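Local coordinates for protein serine-pyruvate aminotransferase (AgxT) (Sulfolobus solfataricus, PDB 3ZRQ) that probably transfers amino groups from serine or alanine to pyruvate or glyoxylate, as a class-V aminotransferase that works with a pyridoxal 5'-phosphate cofactor, at residues A[71-76]-A[207-212]; A[132-137]-A[161-166]; A[165-170]-A[181-186]. One frame throughout, in Å; residues are numbered along the deposited sequence.

Contact 1: A[71-76]-A[207-212]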
# COMPACT_ATOMS: atom_id res chain seq x y z
N THR A 71 34.17 15.75 -6.49
CA THR A 71 35.32 16.30 -5.75
C THR A 71 36.21 15.21 -5.10
O THR A 71 37.39 15.46 -4.79
CB THR A 71 34.93 17.32 -4.67
OG1 THR A 71 34.07 16.71 -3.69
CG2 THR A 71 34.28 18.56 -5.31
N SER A 72 35.65 14.01 -4.94
CA SER A 72 36.41 12.85 -4.45
C SER A 72 37.59 12.51 -5.37
O SER A 72 38.50 11.76 -4.98
CB SER A 72 35.49 11.62 -4.31
OG SER A 72 34.40 11.88 -3.41
N LEU A 73 37.56 13.04 -6.60
CA LEU A 73 38.59 12.71 -7.61
C LEU A 73 39.60 13.82 -7.83
O LEU A 73 40.46 13.72 -8.73
CB LEU A 73 37.92 12.36 -8.95
CG LEU A 73 36.98 11.15 -8.91
CD1 LEU A 73 36.32 10.96 -10.28
CD2 LEU A 73 37.69 9.88 -8.44
N LEU A 74 39.47 14.88 -7.04
CA LEU A 74 40.21 16.13 -7.22
C LEU A 74 41.20 16.47 -6.10
O LEU A 74 41.02 16.07 -4.94
CB LEU A 74 39.23 17.31 -7.41
CG LEU A 74 38.26 17.18 -8.63
CD1 LEU A 74 37.20 18.27 -8.67
CD2 LEU A 74 39.01 17.09 -9.96
N LYS A 75 42.21 17.26 -6.47
CA LYS A 75 43.21 17.82 -5.55
C LYS A 75 43.29 19.34 -5.63
O LYS A 75 42.84 19.93 -6.63
CB LYS A 75 44.57 17.17 -5.83
CG LYS A 75 44.57 15.71 -5.46
CD LYS A 75 45.89 15.05 -5.69
CE LYS A 75 45.99 13.82 -4.80
NZ LYS A 75 46.99 12.88 -5.36
N PRO A 76 43.88 20.00 -4.59
CA PRO A 76 43.87 21.47 -4.65
C PRO A 76 44.61 21.93 -5.92
O PRO A 76 45.58 21.28 -6.34
CB PRO A 76 44.61 21.89 -3.37
CG PRO A 76 44.49 20.70 -2.46
CD PRO A 76 44.53 19.50 -3.37
N LEU A 207 38.25 4.81 -10.27
CA LEU A 207 38.32 3.91 -9.11
C LEU A 207 39.75 3.85 -8.53
O LEU A 207 39.92 3.79 -7.30
CB LEU A 207 37.83 2.52 -9.52
CG LEU A 207 37.52 1.48 -8.43
CD1 LEU A 207 36.50 2.00 -7.42
CD2 LEU A 207 37.03 0.19 -9.10
N SER A 208 40.75 3.89 -9.41
CA SER A 208 42.15 3.87 -8.99
C SER A 208 42.50 5.11 -8.16
O SER A 208 43.23 5.03 -7.16
CB SER A 208 43.06 3.75 -10.20
OG SER A 208 44.42 3.64 -9.81
N ILE A 209 41.97 6.27 -8.57
CA ILE A 209 42.13 7.49 -7.79
C ILE A 209 41.56 7.31 -6.37
O ILE A 209 42.21 7.69 -5.38
CB ILE A 209 41.47 8.70 -8.49
CG1 ILE A 209 42.22 9.04 -9.78
CG2 ILE A 209 41.39 9.92 -7.54
CD1 ILE A 209 41.64 10.19 -10.58
N LEU A 210 40.34 6.77 -6.26
CA LEU A 210 39.72 6.59 -4.94
C LEU A 210 40.56 5.67 -4.05
O LEU A 210 40.75 5.95 -2.87
CB LEU A 210 38.30 6.01 -5.06
CG LEU A 210 37.22 6.83 -5.79
CD1 LEU A 210 35.88 6.04 -5.70
CD2 LEU A 210 37.11 8.24 -5.16
N ASP A 211 41.04 4.57 -4.62
CA ASP A 211 41.79 3.56 -3.86
C ASP A 211 43.20 4.01 -3.44
O ASP A 211 43.71 3.54 -2.43
CB ASP A 211 41.82 2.23 -4.63
CG ASP A 211 40.45 1.53 -4.66
OD1 ASP A 211 39.70 1.62 -3.67
OD2 ASP A 211 40.12 0.87 -5.66
N SER A 212 43.80 4.94 -4.18
CA SER A 212 45.21 5.27 -3.97
C SER A 212 45.58 6.72 -3.64
O SER A 212 46.74 6.99 -3.30
CB SER A 212 46.04 4.78 -5.16
OG SER A 212 45.87 5.63 -6.28

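Contact 2: A[132-137]-A[161-166]. With PMP (4'-deoxy-4'-aminopyridoxal-5'-phosphate), chain C.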
# COMPACT_ATOMS: atom_id res chain seq x y z
N ALA A 132 33.67 18.47 -17.50
CA ALA A 132 32.30 18.18 -17.09
C ALA A 132 31.34 18.54 -18.23
O ALA A 132 31.34 19.69 -18.74
CB ALA A 132 31.93 18.98 -15.82
N LEU A 133 30.52 17.55 -18.59
CA LEU A 133 29.48 17.69 -19.61
C LEU A 133 28.07 17.48 -19.02
O LEU A 133 27.93 16.81 -17.98
CB LEU A 133 29.73 16.63 -20.68
CG LEU A 133 31.12 16.60 -21.32
CD1 LEU A 133 31.14 15.49 -22.36
CD2 LEU A 133 31.38 17.98 -21.93
N THR A 134 27.05 18.08 -19.64
CA THR A 134 25.64 17.80 -19.30
C THR A 134 24.98 17.06 -20.48
O THR A 134 24.91 17.61 -21.58
CB THR A 134 24.85 19.08 -19.04
OG1 THR A 134 25.58 19.95 -18.16
CG2 THR A 134 23.49 18.77 -18.41
N HIS A 135 24.48 15.85 -20.27
CA HIS A 135 23.91 15.08 -21.39
C HIS A 135 22.62 15.77 -21.86
O HIS A 135 22.50 16.13 -23.03
CB HIS A 135 23.68 13.60 -21.02
CG HIS A 135 23.51 12.69 -22.19
ND1 HIS A 135 23.49 11.32 -22.05
CD2 HIS A 135 23.38 12.94 -23.52
CE1 HIS A 135 23.34 10.75 -23.24
NE2 HIS A 135 23.28 11.72 -24.15
N VAL A 136 21.68 16.02 -20.95
CA VAL A 136 20.50 16.78 -21.28
C VAL A 136 20.40 17.91 -20.28
O VAL A 136 20.38 17.68 -19.06
CB VAL A 136 19.20 15.90 -21.25
CG1 VAL A 136 17.93 16.77 -21.23
CG2 VAL A 136 19.16 14.93 -22.41
N GLU A 137 20.40 19.14 -20.80
CA GLU A 137 20.23 20.34 -20.01
C GLU A 137 18.75 20.62 -19.79
O GLU A 137 18.03 21.10 -20.68
CB GLU A 137 20.93 21.54 -20.70
CG GLU A 137 20.64 22.91 -20.08
CD GLU A 137 21.04 22.94 -18.59
OE1 GLU A 137 22.21 22.58 -18.29
OE2 GLU A 137 20.18 23.29 -17.75
N VAL A 161 33.52 13.64 -16.90
CA VAL A 161 32.29 13.35 -16.17
C VAL A 161 31.07 13.88 -16.94
O VAL A 161 31.11 14.99 -17.54
CB VAL A 161 32.31 13.87 -14.70
CG1 VAL A 161 33.64 13.51 -14.00
CG2 VAL A 161 32.05 15.36 -14.62
N VAL A 162 30.00 13.07 -16.95
CA VAL A 162 28.76 13.47 -17.61
C VAL A 162 27.61 13.44 -16.62
O VAL A 162 27.37 12.41 -15.95
CB VAL A 162 28.43 12.55 -18.81
CG1 VAL A 162 27.11 13.00 -19.50
CG2 VAL A 162 29.60 12.53 -19.81
N ASP A 163 26.94 14.58 -16.50
CA ASP A 163 25.69 14.66 -15.77
C ASP A 163 24.58 14.12 -16.70
O ASP A 163 24.15 14.80 -17.65
CB ASP A 163 25.46 16.11 -15.33
CG ASP A 163 24.05 16.39 -14.88
OD1 ASP A 163 23.20 15.45 -14.83
OD2 ASP A 163 23.76 17.57 -14.58
N GLY A 164 24.20 12.86 -16.43
CA GLY A 164 23.06 12.18 -17.07
C GLY A 164 21.77 12.15 -16.24
O GLY A 164 20.94 11.25 -16.42
N VAL A 165 21.58 13.13 -15.36
CA VAL A 165 20.36 13.22 -14.53
C VAL A 165 19.05 13.18 -15.35
O VAL A 165 18.10 12.46 -14.96
CB VAL A 165 20.40 14.45 -13.57
CG1 VAL A 165 19.05 14.67 -12.93
CG2 VAL A 165 21.50 14.24 -12.46
N SER A 166 18.97 13.94 -16.45
CA SER A 166 17.79 13.90 -17.34
C SER A 166 18.03 13.10 -18.64
O SER A 166 17.37 13.35 -19.67
CB SER A 166 17.33 15.32 -17.68
OG SER A 166 16.78 15.97 -16.57
N1 PMP C . 21.41 17.97 -13.38
C2 PMP C . 20.29 18.13 -14.14
C2A PMP C . 20.45 18.05 -15.63
C3 PMP C . 19.03 18.23 -13.54
O3 PMP C . 17.92 18.24 -14.32
C4 PMP C . 18.97 18.33 -12.14
C4A PMP C . 17.72 18.75 -11.43
N4A PMP C . 16.63 17.96 -11.81
C5 PMP C . 20.15 18.18 -11.38
C6 PMP C . 21.37 18.01 -12.02
C5A PMP C . 20.16 18.17 -9.86
O4P PMP C . 19.48 17.00 -9.43
P PMP C . 18.79 16.97 -7.97
O1P PMP C . 17.68 18.00 -7.91
O2P PMP C . 19.86 17.29 -6.93
O3P PMP C . 18.28 15.57 -7.82
O HOH W 1 25.27 19.63 -15.51
O HOH W 2 21.29 15.22 -18.02

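Contact 3: A[165-170]-A[181-186]. With PMP (4'-deoxy-4'-aminopyridoxal-5'-phosphate), chain C.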
# COMPACT_ATOMS: atom_id res chain seq x y z
N VAL A 165 21.58 13.13 -15.36
CA VAL A 165 20.36 13.22 -14.53
C VAL A 165 19.05 13.18 -15.35
O VAL A 165 18.10 12.46 -14.96
CB VAL A 165 20.40 14.45 -13.57
CG1 VAL A 165 19.05 14.67 -12.93
CG2 VAL A 165 21.50 14.24 -12.46
N SER A 166 18.97 13.94 -16.45
CA SER A 166 17.79 13.90 -17.34
C SER A 166 18.03 13.10 -18.64
O SER A 166 17.37 13.35 -19.67
CB SER A 166 17.33 15.32 -17.68
OG SER A 166 16.78 15.97 -16.57
N SER A 167 18.96 12.16 -18.61
CA SER A 167 19.19 11.34 -19.80
C SER A 167 19.21 9.82 -19.58
O SER A 167 18.68 9.07 -20.41
CB SER A 167 20.47 11.77 -20.53
OG SER A 167 21.62 11.23 -19.88
N VAL A 168 19.81 9.38 -18.47
CA VAL A 168 19.95 7.96 -18.18
C VAL A 168 18.56 7.32 -18.00
O VAL A 168 17.75 7.79 -17.22
CB VAL A 168 20.90 7.69 -16.98
CG1 VAL A 168 21.00 6.19 -16.67
CG2 VAL A 168 22.32 8.26 -17.31
N GLY A 169 18.33 6.27 -18.79
CA GLY A 169 17.07 5.53 -18.81
C GLY A 169 16.15 5.93 -19.95
O GLY A 169 15.05 5.36 -20.11
N ALA A 170 16.60 6.89 -20.76
CA ALA A 170 15.79 7.45 -21.85
C ALA A 170 16.57 7.68 -23.15
O ALA A 170 16.00 7.57 -24.24
CB ALA A 170 15.16 8.73 -21.41
N ASP A 181 34.59 8.62 -17.39
CA ASP A 181 35.13 8.26 -16.08
C ASP A 181 34.11 8.30 -14.95
O ASP A 181 34.17 7.48 -14.04
CB ASP A 181 36.37 9.10 -15.76
CG ASP A 181 37.47 8.85 -16.77
OD1 ASP A 181 38.01 7.72 -16.77
OD2 ASP A 181 37.71 9.75 -17.60
N VAL A 182 33.20 9.27 -15.01
CA VAL A 182 32.03 9.31 -14.11
C VAL A 182 30.79 9.62 -14.94
O VAL A 182 30.70 10.69 -15.56
CB VAL A 182 32.17 10.37 -12.98
CG1 VAL A 182 30.95 10.38 -12.08
CG2 VAL A 182 33.42 10.11 -12.14
N TYR A 183 29.84 8.70 -14.97
CA TYR A 183 28.52 8.98 -15.55
C TYR A 183 27.56 8.95 -14.37
O TYR A 183 27.55 7.98 -13.60
CB TYR A 183 28.12 7.92 -16.61
CG TYR A 183 27.49 8.50 -17.86
CD1 TYR A 183 26.27 9.19 -17.81
CD2 TYR A 183 28.13 8.40 -19.08
CE1 TYR A 183 25.70 9.73 -18.95
CE2 TYR A 183 27.58 8.94 -20.25
CZ TYR A 183 26.36 9.61 -20.18
OH TYR A 183 25.82 10.16 -21.32
N LEU A 184 26.79 10.02 -14.19
CA LEU A 184 25.91 10.06 -13.02
C LEU A 184 24.45 10.36 -13.40
O LEU A 184 24.15 10.86 -14.50
CB LEU A 184 26.43 11.07 -11.97
CG LEU A 184 26.50 12.55 -12.39
CD1 LEU A 184 25.18 13.28 -12.05
CD2 LEU A 184 27.68 13.23 -11.64
N THR A 185 23.54 10.04 -12.47
CA THR A 185 22.12 10.33 -12.65
C THR A 185 21.45 10.41 -11.27
O THR A 185 22.15 10.41 -10.22
CB THR A 185 21.42 9.31 -13.67
OG1 THR A 185 20.08 9.74 -14.00
CG2 THR A 185 21.38 7.89 -13.14
N ALA A 186 20.13 10.55 -11.27
CA ALA A 186 19.36 10.57 -10.04
C ALA A 186 18.27 9.50 -10.16
O ALA A 186 18.05 8.95 -11.27
CB ALA A 186 18.74 11.95 -9.80
N1 PMP C . 21.41 17.97 -13.38
C2 PMP C . 20.29 18.13 -14.14
C2A PMP C . 20.45 18.05 -15.63
C3 PMP C . 19.03 18.23 -13.54
O3 PMP C . 17.92 18.24 -14.32
C4 PMP C . 18.97 18.33 -12.14
C4A PMP C . 17.72 18.75 -11.43
N4A PMP C . 16.63 17.96 -11.81
C5 PMP C . 20.15 18.18 -11.38
C6 PMP C . 21.37 18.01 -12.02
C5A PMP C . 20.16 18.17 -9.86
O4P PMP C . 19.48 17.00 -9.43
P PMP C . 18.79 16.97 -7.97
O1P PMP C . 17.68 18.00 -7.91
O2P PMP C . 19.86 17.29 -6.93
O3P PMP C . 18.28 15.57 -7.82

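Contact 1: A[71-76]-A[207-212]
A small, buried apolar contact joins the turn at S72 and L73 to I209 and L210 at the edge of the large, cofactor-binding domain of this fold-type I aminotransferase. The turn comes after helix 63-69 and leads to strand 79-83, while I209 and L210 belong to helix 204-212, which follows strand 196-202. The nearest CA pair, L73 and I209, is 6.3 Å apart, and no hydrogen bond crosses, so the evidence for the contact lies in its methyl groups. L73 CD2 does most of the touching. The leucine has CG anti to its own carbonyl carbon (chi1 -61°) and CD1 stretched out trans to CA, which leaves CD2 as the branch that meets the helix. There it has two methyl neighbours, I209 CG2 at 3.8 Å and L210 CD2 at 3.7 Å. Behind those methyls, I209 CB is 4.0 Å and L210 CG 4.1 Å from the same L73 CD2. The L73 and I209 side chains run roughly perpendicular to one another, and both also touch L159 of strand 157-163, which ties the pair to the central sheet. S72 OG and O find their partners outside the contact: OG bonds to S69 O and L223 N, and O is bonded by R224 NH1. L210 CD2 rests 3.8 Å from S72 O, the oxygen that R224 NH1 also binds, and equally far from S72 CB.

Contact 2: A[132-137]-A[161-166]
The pyridine-nitrogen end of the cofactor site is built where T134 and D163 end two adjoining parallel strands and D163 meets the ring of the bound PMP. D163 CG lies anti to the backbone N (chi1 165°), and D163 OD2 reaches 2.7 Å from PMP N1, almost on the extension of the ring's C4-N1 line. The same oxygen accepts from water 1, which also bonds T134 OG1, on a side chain that runs alongside D163 in the same direction. D163 OD1 accepts from V165 N at 2.9 Å, an Asx turn, so both carboxylate oxygens are held and the group's rotation is fixed. Were D163 an alanine, the ring nitrogen would probably lose its carboxylate mate and V165 N its acceptor. An aspartate facing this nitrogen is a hallmark of fold-type I enzymes. Behind it the strands pair in parallel register: L133 N bonds V161 O at 2.8 Å, and the pairing continues with bonds from D163 N to L133 O and from H135 N to D163 O. Beyond that the chains part, and water 2 bridges the gap, donating to D163 O and accepting from V136 N and S166 N. S166 OG is hydrogen-bonded to T138 OG1, and both residues bind the cofactor, while V136 CB packs 3.5 Å from S166 O.

Contact 3: A[165-170]-A[181-186]
V165 and V168, on the loop that leaves strand 157-163 at the cofactor site, pack against L184 to A186 at the end of the next strand, 182-186. The backbones come close, V165 CA lying 3.9 Å from T185 CA, yet no hydrogen bond links the two segments. V165 faces two ways. CG2 meets L184 CD1 at 3.8 Å in an oblique crossing, while CG1 lies under the pyridine ring of PMP, 3.6 Å from its C3. V165 CB stands 3.7 Å from both N1 and C2 of PMP, so the whole isopropyl group spreads over one ring face instead of touching an edge. Further along the loop V168 lies against T185, with its CB 3.7 Å from T185 CB. T185 has OG1 anti to the backbone N (chi1 -170°), which turns the hydroxyl to the loop, where it is bonded to G164 O, and brings CG2 against V168. V168 CG2 also touches Y183 CE1 at 4.0 Å, where the valine and tyrosine side chains run antiparallel past one another. Helix 31-48 closes this side, M48 touching V168, Y183 and T185. A186 N, buried here, has no polar partner in the model. A cofactor ring lying on an aliphatic side chain, at the C-terminal edge of parallel strands, is typical of the fold-type I pyridoxal-phosphate site.

Overall arrangement
All three contacts are buried, but they differ in depth and chemistry. Contacts 2 and 3 lie near the centre of the chain, about 7 Å apart centre to centre, share V165 and S166, and both touch PMP; contact 1 lies toward the periphery, its centre about 20 Å from both of theirs. Contact 2 is mainly polar, made of strand hydrogen bonds, waters and a carboxylate, whereas contacts 1 and 3 have no hydrogen bond across the segments and rely on apolar side chains. The central sheet unites them: strands 157-163 and 182-186 are neighbours, probably bonded from G164 N to L184 O, and L73 CD1 of contact 1 packs 3.5 Å from V182 CG2.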